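Local coordinates for tetratricopeptide TPR_2 repeat protein (Thermobaculum terrenum, PDB 5DJS) that joins tetratricopeptide-repeat helices to a family 41 glycosyltransferase-type region of the GT-B clan and binds uridine-5'-diphosphate, at residues 30-35 with 47-52; 288-293 with 444-449; 227-232 with 250-255. The protein carries 1 engineered substitution. All coordinates share one frame; numbering follows the deposited sequence.

Interaction 1: 30-35 with 47-52; sequences RACWRV and HLLGLL
Leu49 lies across the indole of Trp33 and against the flank of Cys32, and these three residues carry most of the packing between helix 25-38 and helix 43-56. The tight, buried part is centred on Cys32. Its CB meets Leu49 CG at 3.6 Å, while SG, turned beside the backbone N (chi1 -77°), reaches Leu48 CD2 at 3.6 Å. Cys32 thus touches two consecutive leucines, one with SG and the other with CB. Helix 5-21 closes this buried side, where Ala16 and His17 also touch Leu48.

Trp33 marks the solvent-facing rim; less of it is covered, but one methyl still seats closely on its ring. Its side chain and that of Leu49 cross at about a right angle, and the methyl CD1 of Leu49 stands over the six-membered ring, 3.6 Å from its centroid and only 6° off the normal, a CH-pi contact with the face. The second methyl lies toward the pyrrole side, with Leu49 CD2 3.8 Å from Trp33 NE1. No hydrogen bond joins the segments; the interface is apolar.

The two axes approach to 9.6 Å and run nearly antiparallel, at 152°. Such packing of successive helices is characteristic of the tetratricopeptide-repeat superhelix.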
ATOM      1  N   ARG A  30      19.968 -13.983  13.264  1.00 77.00           N
ATOM      2  CA  ARG A  30      21.007 -14.909  13.745  1.00 77.69           C
ATOM      3  C   ARG A  30      21.079 -14.923  15.283  1.00 71.18           C
ATOM      4  O   ARG A  30      21.384 -15.959  15.887  1.00 72.75           O
ATOM      5  CB  ARG A  30      22.378 -14.659  13.060  1.00 84.67           C
ATOM      6  CG  ARG A  30      23.406 -13.781  13.782  1.00 91.91           C
ATOM      7  CD  ARG A  30      24.774 -13.835  13.094  1.00 93.40           C
ATOM      8  NE  ARG A  30      24.723 -13.337  11.717  1.00 92.82           N
ATOM      9  CZ  ARG A  30      24.837 -12.058  11.340  1.00 96.39           C
ATOM     10  NH1 ARG A  30      25.034 -11.077  12.224  1.00 96.30           N
ATOM     11  NH2 ARG A  30      24.756 -11.754  10.046  1.00 99.01           N
ATOM     12  N   ALA A  31      20.772 -13.783  15.900  1.00 63.43           N
ATOM     13  CA  ALA A  31      20.652 -13.682  17.358  1.00 60.57           C
ATOM     14  C   ALA A  31      19.447 -14.463  17.895  1.00 57.29           C
ATOM     15  O   ALA A  31      19.542 -15.110  18.938  1.00 56.22           O
ATOM     16  CB  ALA A  31      20.561 -12.222  17.780  1.00 62.85           C
ATOM     17  N   CYS A  32      18.317 -14.391  17.189  1.00 55.34           N
ATOM     18  CA  CYS A  32      17.129 -15.200  17.524  1.00 49.93           C
ATOM     19  C   CYS A  32      17.391 -16.708  17.442  1.00 49.30           C
ATOM     20  O   CYS A  32      16.879 -17.462  18.262  1.00 47.23           O
ATOM     21  CB  CYS A  32      15.943 -14.869  16.619  1.00 47.12           C
ATOM     22  SG  CYS A  32      15.062 -13.352  17.007  1.00 45.48           S
ATOM     23  N   TRP A  33      18.160 -17.144  16.448  1.00 51.82           N
ATOM     24  CA  TRP A  33      18.547 -18.558  16.346  1.00 55.93           C
ATOM     25  C   TRP A  33      19.414 -18.975  17.528  1.00 60.11           C
ATOM     26  O   TRP A  33      19.216 -20.062  18.072  1.00 59.73           O
ATOM     27  CB  TRP A  33      19.249 -18.888  15.008  1.00 54.38           C
ATOM     28  CG  TRP A  33      18.293 -18.946  13.830  1.00 54.01           C
ATOM     29  CD1 TRP A  33      18.320 -18.158  12.719  1.00 55.78           C
ATOM     30  CD2 TRP A  33      17.160 -19.821  13.671  1.00 52.90           C
ATOM     31  NE1 TRP A  33      17.282 -18.489  11.869  1.00 55.14           N
ATOM     32  CE2 TRP A  33      16.557 -19.505  12.429  1.00 52.24           C
ATOM     33  CE3 TRP A  33      16.601 -20.844  14.453  1.00 51.16           C
ATOM     34  CZ2 TRP A  33      15.423 -20.170  11.952  1.00 49.34           C
ATOM     35  CZ3 TRP A  33      15.470 -21.505  13.979  1.00 51.08           C
ATOM     36  CH2 TRP A  33      14.895 -21.164  12.735  1.00 50.72           C
ATOM     37  N   ARG A  34      20.348 -18.105  17.932  1.00 66.72           N
ATOM     38  CA  ARG A  34      21.216 -18.368  19.100  1.00 68.37           C
ATOM     39  C   ARG A  34      20.427 -18.578  20.395  1.00 62.92           C
ATOM     40  O   ARG A  34      20.840 -19.363  21.243  1.00 65.49           O
ATOM     41  CB  ARG A  34      22.274 -17.260  19.291  1.00 76.69           C
ATOM     42  CG  ARG A  34      23.487 -17.393  18.377  1.00 82.98           C
ATOM     43  CD  ARG A  34      24.709 -16.641  18.894  1.00 91.66           C
ATOM     44  NE  ARG A  34      25.842 -16.806  17.976  1.00102.45           N
ATOM     45  CZ  ARG A  34      26.092 -16.060  16.891  1.00107.29           C
ATOM     46  NH1 ARG A  34      25.311 -15.033  16.539  1.00107.24           N
ATOM     47  NH2 ARG A  34      27.156 -16.342  16.139  1.00109.98           N
ATOM     48  N   VAL A  35      19.295 -17.891  20.532  1.00 57.28           N
ATOM     49  CA  VAL A  35      18.389 -18.088  21.665  1.00 54.19           C
ATOM     50  C   VAL A  35      17.699 -19.455  21.590  1.00 54.57           C
ATOM     51  O   VAL A  35      17.559 -20.138  22.606  1.00 56.43           O
ATOM     52  CB  VAL A  35      17.323 -16.969  21.735  1.00 55.86           C
ATOM     53  CG1 VAL A  35      16.268 -17.263  22.805  1.00 56.78           C
ATOM     54  CG2 VAL A  35      17.981 -15.625  22.016  1.00 55.35           C
ATOM     55  N   HIS A  47       8.586 -15.743  18.110  1.00 46.49           N
ATOM     56  CA  HIS A  47       7.803 -14.582  17.667  1.00 47.87           C
ATOM     57  C   HIS A  47       8.577 -13.571  16.800  1.00 47.29           C
ATOM     58  O   HIS A  47       8.072 -13.133  15.766  1.00 49.07           O
ATOM     59  CB  HIS A  47       7.225 -13.845  18.874  1.00 46.88           C
ATOM     60  CG  HIS A  47       6.657 -12.502  18.537  1.00 46.56           C
ATOM     61  ND1 HIS A  47       5.507 -12.354  17.794  1.00 46.40           N
ATOM     62  CD2 HIS A  47       7.082 -11.250  18.836  1.00 46.01           C
ATOM     63  CE1 HIS A  47       5.243 -11.067  17.656  1.00 46.41           C
ATOM     64  NE2 HIS A  47       6.185 -10.376  18.272  1.00 45.68           N
ATOM     65  N   LEU A  48       9.780 -13.200  17.230  1.00 46.79           N
ATOM     66  CA  LEU A  48      10.584 -12.206  16.515  1.00 49.47           C
ATOM     67  C   LEU A  48      11.076 -12.719  15.155  1.00 47.73           C
ATOM     68  O   LEU A  48      11.012 -11.988  14.155  1.00 44.21           O
ATOM     69  CB  LEU A  48      11.765 -11.742  17.378  1.00 51.44           C
ATOM     70  CG  LEU A  48      12.664 -10.615  16.843  1.00 51.17           C
ATOM     71  CD1 LEU A  48      11.869  -9.431  16.305  1.00 50.21           C
ATOM     72  CD2 LEU A  48      13.617 -10.155  17.936  1.00 51.59           C
ATOM     73  N   LEU A  49      11.563 -13.964  15.129  1.00 45.62           N
ATOM     74  CA  LEU A  49      11.819 -14.678  13.865  1.00 45.82           C
ATOM     75  C   LEU A  49      10.578 -14.758  12.975  1.00 46.14           C
ATOM     76  O   LEU A  49      10.683 -14.688  11.754  1.00 50.87           O
ATOM     77  CB  LEU A  49      12.320 -16.096  14.110  1.00 46.63           C
ATOM     78  CG  LEU A  49      13.811 -16.367  14.178  1.00 47.81           C
ATOM     79  CD1 LEU A  49      14.041 -17.808  14.590  1.00 50.14           C
ATOM     80  CD2 LEU A  49      14.488 -16.121  12.844  1.00 49.96           C
ATOM     81  N   GLY A  50       9.419 -14.941  13.597  1.00 45.26           N
ATOM     82  CA  GLY A  50       8.130 -14.786  12.939  1.00 44.88           C
ATOM     83  C   GLY A  50       7.971 -13.478  12.189  1.00 47.13           C
ATOM     84  O   GLY A  50       7.715 -13.512  10.987  1.00 46.92           O
ATOM     85  N   LEU A  51       8.122 -12.339  12.885  1.00 49.25           N
ATOM     86  CA  LEU A  51       8.006 -10.998  12.257  1.00 51.62           C
ATOM     87  C   LEU A  51       8.930 -10.854  11.068  1.00 51.06           C
ATOM     88  O   LEU A  51       8.502 -10.455   9.990  1.00 51.23           O
ATOM     89  CB  LEU A  51       8.415  -9.857  13.193  1.00 54.57           C
ATOM     90  CG  LEU A  51       7.849  -9.657  14.575  1.00 57.61           C
ATOM     91  CD1 LEU A  51       8.287  -8.296  15.106  1.00 59.58           C
ATOM     92  CD2 LEU A  51       6.354  -9.737  14.505  1.00 59.53           C
ATOM     93  N   LEU A  52      10.204 -11.158  11.307  1.00 48.65           N
ATOM     94  CA  LEU A  52      11.274 -10.850  10.374  1.00 51.37           C
ATOM     95  C   LEU A  52      11.069 -11.568   9.059  1.00 51.50           C
ATOM     96  O   LEU A  52      11.159 -10.957   8.002  1.00 55.95           O
ATOM     97  CB  LEU A  52      12.635 -11.221  10.974  1.00 52.37           C
ATOM     98  CG  LEU A  52      13.089 -10.414  12.198  1.00 52.77           C
ATOM     99  CD1 LEU A  52      14.259 -11.114  12.882  1.00 53.28           C
ATOM    100  CD2 LEU A  52      13.457  -8.984  11.820  1.00 52.89           C
TER

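Interaction 2: 288-293 with 444-449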
ATOM      1  N   LEU A 288     -11.926   8.265  -9.078  1.00 42.68           N
ATOM      2  CA  LEU A 288     -11.539   7.492  -7.893  1.00 43.29           C
ATOM      3  C   LEU A 288     -12.520   7.582  -6.722  1.00 41.81           C
ATOM      4  O   LEU A 288     -12.718   6.586  -6.026  1.00 38.35           O
ATOM      5  CB  LEU A 288     -10.134   7.904  -7.419  1.00 44.20           C
ATOM      6  CG  LEU A 288      -9.506   7.101  -6.266  1.00 46.18           C
ATOM      7  CD1 LEU A 288      -9.298   5.644  -6.654  1.00 45.66           C
ATOM      8  CD2 LEU A 288      -8.186   7.713  -5.836  1.00 46.51           C
ATOM      9  N   CYS A 289     -13.110   8.764  -6.513  1.00 41.99           N
ATOM     10  CA  CYS A 289     -14.016   9.042  -5.386  1.00 41.46           C
ATOM     11  C   CYS A 289     -15.426   9.326  -5.932  1.00 42.59           C
ATOM     12  O   CYS A 289     -15.686  10.442  -6.394  1.00 45.55           O
ATOM     13  CB  CYS A 289     -13.506  10.270  -4.597  1.00 41.46           C
ATOM     14  SG  CYS A 289     -11.763  10.252  -4.077  1.00 40.86           S
ATOM     15  N   PRO A 290     -16.347   8.335  -5.884  1.00 43.72           N
ATOM     16  CA  PRO A 290     -17.650   8.512  -6.567  1.00 44.62           C
ATOM     17  C   PRO A 290     -18.562   9.573  -5.946  1.00 45.11           C
ATOM     18  O   PRO A 290     -18.351   9.939  -4.809  1.00 44.11           O
ATOM     19  CB  PRO A 290     -18.296   7.126  -6.465  1.00 44.46           C
ATOM     20  CG  PRO A 290     -17.672   6.503  -5.267  1.00 44.76           C
ATOM     21  CD  PRO A 290     -16.258   7.022  -5.223  1.00 44.68           C
ATOM     22  N   PRO A 291     -19.566  10.065  -6.696  1.00 49.51           N
ATOM     23  CA  PRO A 291     -20.449  11.171  -6.275  1.00 52.80           C
ATOM     24  C   PRO A 291     -20.989  11.201  -4.827  1.00 55.67           C
ATOM     25  O   PRO A 291     -20.840  12.236  -4.158  1.00 60.79           O
ATOM     26  CB  PRO A 291     -21.600  11.080  -7.280  1.00 53.22           C
ATOM     27  CG  PRO A 291     -20.923  10.651  -8.536  1.00 52.84           C
ATOM     28  CD  PRO A 291     -19.815   9.707  -8.109  1.00 51.51           C
ATOM     29  N   GLY A 292     -21.591  10.111  -4.344  1.00 53.87           N
ATOM     30  CA  GLY A 292     -22.230  10.108  -3.005  1.00 54.12           C
ATOM     31  C   GLY A 292     -21.376   9.576  -1.859  1.00 54.77           C
ATOM     32  O   GLY A 292     -21.907   9.052  -0.874  1.00 50.93           O
ATOM     33  N   SER A 293     -20.062   9.767  -1.967  1.00 56.18           N
ATOM     34  CA  SER A 293     -19.055   9.053  -1.163  1.00 56.70           C
ATOM     35  C   SER A 293     -18.624   9.780   0.117  1.00 57.68           C
ATOM     36  O   SER A 293     -17.973   9.182   0.978  1.00 55.49           O
ATOM     37  CB  SER A 293     -17.805   8.846  -2.027  1.00 59.03           C
ATOM     38  OG  SER A 293     -16.708   8.340  -1.294  1.00 63.73           O
ATOM     39  N   ALA A 444     -11.448   2.047  -2.604  1.00 36.37           N
ATOM     40  CA  ALA A 444     -10.440   0.966  -2.572  1.00 35.69           C
ATOM     41  C   ALA A 444     -10.484   0.054  -3.804  1.00 35.55           C
ATOM     42  O   ALA A 444      -9.452  -0.524  -4.172  1.00 35.39           O
ATOM     43  CB  ALA A 444     -10.577   0.134  -1.303  1.00 34.70           C
ATOM     44  N   GLY A 445     -11.662  -0.062  -4.429  1.00 35.65           N
ATOM     45  CA  GLY A 445     -11.836  -0.790  -5.698  1.00 37.26           C
ATOM     46  C   GLY A 445     -11.888   0.068  -6.959  1.00 39.56           C
ATOM     47  O   GLY A 445     -12.583  -0.297  -7.912  1.00 39.10           O
ATOM     48  N   ARG A 446     -11.166   1.202  -6.972  1.00 40.98           N
ATOM     49  CA  ARG A 446     -11.203   2.166  -8.095  1.00 39.27           C
ATOM     50  C   ARG A 446      -9.862   2.782  -8.505  1.00 39.83           C
ATOM     51  O   ARG A 446      -9.838   3.677  -9.352  1.00 41.40           O
ATOM     52  CB  ARG A 446     -12.181   3.297  -7.764  1.00 39.05           C
ATOM     53  CG  ARG A 446     -13.642   2.911  -7.875  1.00 38.64           C
ATOM     54  CD  ARG A 446     -14.525   3.994  -7.295  1.00 38.75           C
ATOM     55  NE  ARG A 446     -14.992   4.911  -8.321  1.00 41.86           N
ATOM     56  CZ  ARG A 446     -16.178   4.858  -8.929  1.00 45.53           C
ATOM     57  NH1 ARG A 446     -17.079   3.919  -8.635  1.00 48.37           N
ATOM     58  NH2 ARG A 446     -16.479   5.770  -9.846  1.00 47.47           N
ATOM     59  N   ALA A 447      -8.751   2.327  -7.941  1.00 40.29           N
ATOM     60  CA  ALA A 447      -7.453   2.889  -8.318  1.00 43.02           C
ATOM     61  C   ALA A 447      -7.176   2.682  -9.819  1.00 46.97           C
ATOM     62  O   ALA A 447      -6.662   3.581 -10.489  1.00 45.04           O
ATOM     63  CB  ALA A 447      -6.333   2.286  -7.478  1.00 41.45           C
ATOM     64  N   THR A 448      -7.532   1.507 -10.336  1.00 49.11           N
ATOM     65  CA  THR A 448      -7.313   1.185 -11.748  1.00 51.90           C
ATOM     66  C   THR A 448      -8.438   1.700 -12.633  1.00 50.88           C
ATOM     67  O   THR A 448      -8.172   2.215 -13.723  1.00 49.10           O
ATOM     68  CB  THR A 448      -7.183  -0.326 -11.971  1.00 52.60           C
ATOM     69  OG1 THR A 448      -8.288  -0.998 -11.347  1.00 64.89           O
ATOM     70  CG2 THR A 448      -5.960  -0.827 -11.388  1.00 48.61           C
ATOM     71  N   SER A 449      -9.685   1.562 -12.181  1.00 49.56           N
ATOM     72  CA  SER A 449     -10.808   2.108 -12.938  1.00 52.79           C
ATOM     73  C   SER A 449     -10.505   3.577 -13.299  1.00 53.64           C
ATOM     74  O   SER A 449     -10.649   3.961 -14.452  1.00 54.67           O
ATOM     75  CB  SER A 449     -12.147   1.960 -12.189  1.00 51.92           C
ATOM     76  OG  SER A 449     -12.309   2.962 -11.205  1.00 56.38           O
TER
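Pro290 CB lies over one face of the Arg446 guanidinium, with the two side chains meeting at a slant. The Pro290 CB atom stands over the centre of the group, 3.9 Å above its plane and 4.0 Å from Arg446 CZ. Farther back along the arginine, Pro290 CD comes to 4.0 Å from Arg446 NE. A bend at chi3 (95°) turns the end of Arg446 out of line with its aliphatic stem.

That stem passes the Leu288 backbone, with Arg446 CD 3.4 Å from Leu288 O, whereas the leucine side chain addresses the arginine main chain. Although CB of Leu288 starts away from the other segment, its CD1 methyl returns to lie near the carbonyl oxygen of Arg446 and 3.6 Å from Ala447 N. Leucine and proline therefore meet different portions of the same arginine.

Two hydrogen bonds hold the guanidinium in position, from NE to the carbonyl of His287 and from NH1 to that of Gly440; NH2 adds only a weak, long ion pair with Glu439. At the other end, Ser449 OG bonds to Arg446 O at 3.2 Å, approaching it well to the side of the carbonyl direction.

Arg446 is the N-cap residue of helix 447-454, which follows strand 435-438 of one parallel sheet. Across the contact, residues 288-293 belong to the loop between strands 281-285 and 300-304 of the other sheet, so the contact bridges the two Rossmann-like halves expected of a GT-B fold.

Interaction 3: 227-232 with 250-255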
ATOM      1  N   ALA A 227       5.011  13.472  20.513  1.00 56.46           N
ATOM      2  CA  ALA A 227       5.111  14.826  21.079  1.00 54.50           C
ATOM      3  C   ALA A 227       6.359  15.563  20.557  1.00 53.95           C
ATOM      4  O   ALA A 227       6.270  16.725  20.175  1.00 54.50           O
ATOM      5  CB  ALA A 227       5.106  14.778  22.607  1.00 52.91           C
ATOM      6  N   GLU A 228       7.508  14.879  20.560  1.00 52.48           N
ATOM      7  CA  GLU A 228       8.764  15.402  19.985  1.00 51.13           C
ATOM      8  C   GLU A 228       8.633  15.768  18.500  1.00 51.23           C
ATOM      9  O   GLU A 228       9.181  16.774  18.054  1.00 49.85           O
ATOM     10  CB  GLU A 228       9.912  14.387  20.147  1.00 49.67           C
ATOM     11  CG  GLU A 228      10.440  14.249  21.568  1.00 50.26           C
ATOM     12  CD  GLU A 228      11.508  13.174  21.710  1.00 50.98           C
ATOM     13  OE1 GLU A 228      11.442  12.144  21.013  1.00 51.00           O
ATOM     14  OE2 GLU A 228      12.417  13.346  22.540  1.00 54.90           O
ATOM     15  N   LEU A 229       7.920  14.943  17.734  1.00 51.89           N
ATOM     16  CA  LEU A 229       7.702  15.230  16.321  1.00 50.97           C
ATOM     17  C   LEU A 229       6.824  16.455  16.134  1.00 51.68           C
ATOM     18  O   LEU A 229       7.071  17.252  15.231  1.00 52.00           O
ATOM     19  CB  LEU A 229       7.076  14.043  15.592  1.00 51.14           C
ATOM     20  CG  LEU A 229       6.779  14.262  14.096  1.00 48.55           C
ATOM     21  CD1 LEU A 229       8.046  14.591  13.326  1.00 45.55           C
ATOM     22  CD2 LEU A 229       6.110  13.031  13.523  1.00 49.29           C
ATOM     23  N   CYS A 230       5.799  16.593  16.968  1.00 52.87           N
ATOM     24  CA  CYS A 230       4.919  17.766  16.909  1.00 56.17           C
ATOM     25  C   CYS A 230       5.655  19.082  17.146  1.00 55.65           C
ATOM     26  O   CYS A 230       5.456  20.040  16.400  1.00 57.02           O
ATOM     27  CB  CYS A 230       3.754  17.635  17.885  1.00 57.59           C
ATOM     28  SG  CYS A 230       2.513  16.483  17.270  1.00 65.57           S
ATOM     29  N   GLU A 231       6.507  19.129  18.169  1.00 56.77           N
ATOM     30  CA  GLU A 231       7.268  20.343  18.455  1.00 62.82           C
ATOM     31  C   GLU A 231       8.325  20.594  17.354  1.00 59.66           C
ATOM     32  O   GLU A 231       8.662  21.742  17.079  1.00 55.99           O
ATOM     33  CB  GLU A 231       7.845  20.332  19.892  1.00 68.02           C
ATOM     34  CG  GLU A 231       9.100  19.484  20.109  1.00 73.50           C
ATOM     35  CD  GLU A 231       9.366  19.116  21.572  1.00 77.57           C
ATOM     36  OE1 GLU A 231       8.466  19.287  22.434  1.00 74.95           O
ATOM     37  OE2 GLU A 231      10.488  18.627  21.853  1.00 77.93           O
ATOM     38  N   LEU A 232       8.804  19.528  16.705  1.00 61.27           N
ATOM     39  CA  LEU A 232       9.658  19.650  15.505  1.00 62.17           C
ATOM     40  C   LEU A 232       8.920  20.233  14.286  1.00 58.95           C
ATOM     41  O   LEU A 232       9.461  21.080  13.585  1.00 58.54           O
ATOM     42  CB  LEU A 232      10.287  18.292  15.137  1.00 63.58           C
ATOM     43  CG  LEU A 232      11.095  18.182  13.826  1.00 64.43           C
ATOM     44  CD1 LEU A 232      12.242  19.184  13.780  1.00 66.12           C
ATOM     45  CD2 LEU A 232      11.623  16.766  13.652  1.00 61.64           C
ATOM     46  N   MET A 250       3.996   2.569   8.045  1.00 45.67           N
ATOM     47  CA  MET A 250       4.516   3.080   9.300  1.00 50.16           C
ATOM     48  C   MET A 250       4.198   4.580   9.417  1.00 48.70           C
ATOM     49  O   MET A 250       5.065   5.441   9.304  1.00 47.22           O
ATOM     50  CB  MET A 250       6.010   2.801   9.399  1.00 56.78           C
ATOM     51  CG  MET A 250       6.337   1.316   9.391  1.00 62.96           C
ATOM     52  SD  MET A 250       7.906   0.990  10.208  1.00 78.77           S
ATOM     53  CE  MET A 250       7.427   1.211  11.934  1.00 76.48           C
ATOM     54  N   HIS A 251       2.924   4.858   9.665  1.00 47.73           N
ATOM     55  CA  HIS A 251       2.386   6.218   9.717  1.00 45.40           C
ATOM     56  C   HIS A 251       2.791   6.920  11.011  1.00 44.71           C
ATOM     57  O   HIS A 251       3.444   6.325  11.888  1.00 40.99           O
ATOM     58  CB  HIS A 251       0.850   6.175   9.616  1.00 44.58           C
ATOM     59  CG  HIS A 251       0.186   5.462  10.760  1.00 44.35           C
ATOM     60  ND1 HIS A 251      -0.442   4.246  10.610  1.00 45.84           N
ATOM     61  CD2 HIS A 251       0.076   5.779  12.068  1.00 41.49           C
ATOM     62  CE1 HIS A 251      -0.923   3.850  11.773  1.00 45.00           C
ATOM     63  NE2 HIS A 251      -0.623   4.767  12.673  1.00 46.51           N
ATOM     64  N   ARG A 252       2.354   8.172  11.129  1.00 42.68           N
ATOM     65  CA  ARG A 252       2.612   8.981  12.305  1.00 43.12           C
ATOM     66  C   ARG A 252       1.388   9.847  12.609  1.00 42.86           C
ATOM     67  O   ARG A 252       1.490  11.052  12.816  1.00 44.83           O
ATOM     68  CB  ARG A 252       3.884   9.806  12.052  1.00 42.79           C
ATOM     69  CG  ARG A 252       4.820   9.953  13.234  1.00 42.68           C
ATOM     70  CD  ARG A 252       5.167   8.615  13.864  1.00 42.00           C
ATOM     71  NE  ARG A 252       6.566   8.542  14.243  1.00 40.30           N
ATOM     72  CZ  ARG A 252       7.125   9.113  15.300  1.00 37.60           C
ATOM     73  NH1 ARG A 252       6.422   9.850  16.145  1.00 36.07           N
ATOM     74  NH2 ARG A 252       8.423   8.931  15.494  1.00 39.85           N
ATOM     75  N   LEU A 253       0.240   9.188  12.690  1.00 41.55           N
ATOM     76  CA  LEU A 253      -1.060   9.835  12.723  1.00 43.20           C
ATOM     77  C   LEU A 253      -1.396  10.401  14.086  1.00 46.87           C
ATOM     78  O   LEU A 253      -2.293  11.228  14.197  1.00 49.72           O
ATOM     79  CB  LEU A 253      -2.164   8.859  12.311  1.00 43.45           C
ATOM     80  CG  LEU A 253      -2.208   8.457  10.834  1.00 43.87           C
ATOM     81  CD1 LEU A 253      -3.041   7.194  10.642  1.00 42.93           C
ATOM     82  CD2 LEU A 253      -2.753   9.585   9.973  1.00 42.85           C
ATOM     83  N   PHE A 254      -0.712   9.948  15.131  1.00 49.34           N
ATOM     84  CA  PHE A 254      -0.910  10.543  16.459  1.00 51.28           C
ATOM     85  C   PHE A 254      -0.169  11.879  16.591  1.00 47.81           C
ATOM     86  O   PHE A 254      -0.550  12.716  17.395  1.00 48.56           O
ATOM     87  CB  PHE A 254      -0.494   9.568  17.556  1.00 52.78           C
ATOM     88  CG  PHE A 254      -1.154   8.237  17.437  1.00 54.84           C
ATOM     89  CD1 PHE A 254      -2.543   8.142  17.429  1.00 57.22           C
ATOM     90  CD2 PHE A 254      -0.400   7.077  17.299  1.00 56.24           C
ATOM     91  CE1 PHE A 254      -3.168   6.912  17.309  1.00 58.15           C
ATOM     92  CE2 PHE A 254      -1.021   5.845  17.178  1.00 57.83           C
ATOM     93  CZ  PHE A 254      -2.405   5.761  17.184  1.00 57.78           C
ATOM     94  N   ALA A 255       0.883  12.074  15.808  1.00 44.73           N
ATOM     95  CA  ALA A 255       1.439  13.403  15.626  1.00 45.67           C
ATOM     96  C   ALA A 255       0.424  14.296  14.882  1.00 45.73           C
ATOM     97  O   ALA A 255       0.142  15.411  15.321  1.00 42.27           O
ATOM     98  CB  ALA A 255       2.773  13.333  14.892  1.00 46.11           C
TER
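With CG anti to the backbone N (chi1 179°), Leu229 brings its CD2 methyl against both Arg252 and Ala255, while bends at chi2 (52°) and chi3 (140°) turn the guanidinium of the arginine back so that one face lies toward the methyl. CD2 is the shared point of the contact, 3.3 Å from Arg252 CG and 3.6 Å from Ala255 CB. Its approach to the guanidinium is on the NH1 side. The leucine and arginine side chains pass at a slant, so the methyl meets both the aliphatic stem and the flat end of Arg252.

One residue farther along, Cys230 directs SG beside its own backbone N and across to Ala255. The sulfur is 3.3 Å from Ala255 O and 4.0 Å from Ala255 CB. The small alanine is consequently met by the leucine methyl and by the thiol, and no hydrogen bond connects the segments.

The charged end of Arg252 is held beyond this apolar patch: NH1 forms a salt bridge with Asp226, and NH2 bonds to Leu224 O. Both partners lie just before residues 227-232, so the arginine grips the beginning of helix 226-236 as its stem packs on Leu229.

Arg252 also occupies the N-cap of helix 253-257. The contact thus packs a helix on a helix start within one Rossmann-like half of a GT-B fold, where strand 240-243 runs between the two helices in sequence and Tyr198 of the edge strand 193-199 packs against Leu229.

In the fold
The three contacts illustrate how one chain combines a helical repeat region with a two-sheet GT-B architecture. Interaction 1 closes first along the sequence, followed by interaction 3 and then interaction 2; none touches another. Interactions 1 and 2 lie on opposite sides of the chain's centre, their own centres about 41 Å apart. Interaction 3 lies about 29 Å from each of them, centre to centre, although its nearest atoms come within about 10 Å of interaction 1. Interaction 2 stands near the uridine-5'-diphosphate: the Ala447 side chain is about 7 Å from the ligand and touches Cys422, a residue of its pocket.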